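Local coordinates for protein thiosulfate sulfurtransferase YnjE (PDB 2WLR) that catalyses the transfer of sulfur from thiosulfate to cyanide, giving thiocyanate and sulfite, as a periplasmic rhodanese, at residues A22-P27 / A48-A53. Residues are numbered along the deposited sequence; the frame is centred on the assembly and turned at random.
Sequences AIDTRP and ALNLSA
Leu49 N donates to Ala22 O at 2.8 Å, and Asp24 N to Leu49 O at 2.7 Å. Leu51 N follows on Asp24 O at 2.9 Å, and together these bonds pair Ile23 and Asp24 in parallel with Leu49 and Asn50. Packing is close on the sheet face of Ile23: chi1 of -58° puts Ile23 CG1 beside the backbone N and turns Ile23 CG2 anti to it, 3.7 Å from Leu51 CB. Strand 21-24, helix 28-32 and strand 49-50 form a beta-alpha-beta unit at one border of the first rhodanese domain's parallel sheet. On the other face, Arg26 grips the Asp24 carboxylate side-on, NE to OD1 at 2.9 Å and NH2 to OD2 at 2.8 Å. Arg26 N also donates to OD1, on its anti lone pair, closing an Asx turn. Were Asp24 an alanine, the guanidinium, though still bonded to Gly43 O and Gln36, would probably lose the carboxylate fixing it, and the turn its acceptor. Beyond Leu51 the pairing is looser: Ala53 N still donates to Thr25 O, but at 3.1 Å with a C=O...N angle of 136°, against 162° for Asp24 N on Leu49 O. Beside partly exposed Pro27, a water bridges Thr25 O and Ser52 OG, itself hydrogen-bonded to Ser54 OG.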
loop_
_atom_site.group_PDB
_atom_site.type_symbol
_atom_site.label_atom_id
_atom_site.label_comp_id
_atom_site.label_asym_id
_atom_site.label_seq_id
_atom_site.Cartn_x
_atom_site.Cartn_y
_atom_site.Cartn_z
ATOM N N ALA A 22 16.075 5.826 16.139
ATOM C CA ALA A 22 15.848 4.393 16.351
ATOM C C ALA A 22 15.573 3.703 15.004
ATOM O O ALA A 22 14.927 4.265 14.123
ATOM C CB ALA A 22 14.684 4.181 17.335
ATOM N N ILE A 23 16.052 2.460 14.895
ATOM C CA ILE A 23 15.834 1.663 13.680
ATOM C C ILE A 23 15.279 0.287 14.081
ATOM O O ILE A 23 15.900 -0.471 14.817
ATOM C CB ILE A 23 17.104 1.448 12.853
ATOM C CG1 ILE A 23 17.694 2.804 12.456
ATOM C CG2 ILE A 23 16.773 0.563 11.666
ATOM C CD1 ILE A 23 18.978 2.715 11.616
ATOM N N ASP A 24 14.064 0.037 13.613
ATOM C CA ASP A 24 13.307 -1.189 13.834
ATOM C C ASP A 24 13.718 -2.155 12.735
ATOM O O ASP A 24 13.509 -1.882 11.548
ATOM C CB ASP A 24 11.825 -0.813 13.741
ATOM C CG ASP A 24 10.881 -1.907 14.148
ATOM O OD1 ASP A 24 11.151 -3.089 13.956
ATOM O OD2 ASP A 24 9.787 -1.561 14.684
ATOM N N THR A 25 14.365 -3.246 13.114
ATOM C CA THR A 25 14.906 -4.230 12.180
ATOM C C THR A 25 13.962 -5.386 11.837
ATOM O O THR A 25 14.331 -6.294 11.108
ATOM C CB THR A 25 16.250 -4.777 12.693
ATOM O OG1 THR A 25 16.022 -5.601 13.832
ATOM C CG2 THR A 25 17.243 -3.623 12.999
ATOM N N ARG A 26 12.718 -5.292 12.304
ATOM C CA ARG A 26 11.729 -6.316 12.040
ATOM C C ARG A 26 11.076 -6.108 10.664
ATOM O O ARG A 26 11.140 -5.038 10.123
ATOM C CB ARG A 26 10.625 -6.203 13.093
ATOM C CG ARG A 26 11.095 -6.466 14.496
ATOM C CD ARG A 26 9.995 -6.306 15.510
ATOM N NE ARG A 26 9.518 -4.942 15.502
ATOM C CZ ARG A 26 8.453 -4.520 16.177
ATOM N NH1 ARG A 26 7.734 -5.365 16.913
ATOM N NH2 ARG A 26 8.067 -3.279 16.081
ATOM N N PRO A 27 10.387 -7.118 10.147
ATOM C CA PRO A 27 9.601 -6.900 8.932
ATOM C C PRO A 27 8.564 -5.792 9.133
ATOM O O PRO A 27 8.114 -5.505 10.249
ATOM C CB PRO A 27 8.917 -8.250 8.703
ATOM C CG PRO A 27 9.814 -9.222 9.344
ATOM C CD PRO A 27 10.380 -8.541 10.546
ATOM N N ALA A 48 10.818 6.020 14.825
ATOM C CA ALA A 48 11.732 4.973 14.363
ATOM C C ALA A 48 11.633 4.827 12.858
ATOM O O ALA A 48 10.584 5.008 12.250
ATOM C CB ALA A 48 11.391 3.618 14.953
ATOM N N LEU A 49 12.775 4.460 12.304
ATOM C CA LEU A 49 12.877 4.028 10.915
ATOM C C LEU A 49 12.678 2.509 10.875
ATOM O O LEU A 49 12.912 1.821 11.877
ATOM C CB LEU A 49 14.258 4.409 10.313
ATOM C CG LEU A 49 14.637 5.888 10.464
ATOM C CD1 LEU A 49 16.005 6.134 9.844
ATOM C CD2 LEU A 49 13.568 6.820 9.874
ATOM N N ASN A 50 12.301 1.987 9.716
ATOM C CA ASN A 50 12.192 0.542 9.502
ATOM C C ASN A 50 13.268 0.160 8.492
ATOM O O ASN A 50 13.251 0.606 7.318
ATOM C CB ASN A 50 10.823 0.196 8.950
ATOM C CG ASN A 50 10.501 -1.324 8.961
ATOM O OD1 ASN A 50 11.115 -2.134 9.733
ATOM N ND2 ASN A 50 9.573 -1.692 8.149
ATOM N N LEU A 51 14.151 -0.712 8.929
ATOM C CA LEU A 51 15.149 -1.296 8.036
ATOM C C LEU A 51 15.168 -2.768 8.350
ATOM O O LEU A 51 15.911 -3.221 9.231
ATOM C CB LEU A 51 16.529 -0.664 8.223
ATOM C CG LEU A 51 17.613 -1.091 7.227
ATOM C CD1 LEU A 51 17.228 -0.827 5.772
ATOM C CD2 LEU A 51 18.957 -0.412 7.539
ATOM N N SER A 52 14.304 -3.508 7.690
ATOM C CA SER A 52 14.155 -4.929 7.976
ATOM C C SER A 52 15.392 -5.700 7.562
ATOM O O SER A 52 15.829 -5.581 6.405
ATOM C CB SER A 52 12.941 -5.470 7.288
ATOM O OG SER A 52 12.746 -6.808 7.644
ATOM N N ALA A 53 15.915 -6.543 8.442
ATOM C CA ALA A 53 17.079 -7.368 8.082
ATOM C C ALA A 53 16.770 -8.229 6.869
ATOM O O ALA A 53 17.650 -8.507 6.093
ATOM C CB ALA A 53 17.537 -8.252 9.236
HETATM O O HOH W 1 13.688 -8.767 9.429
#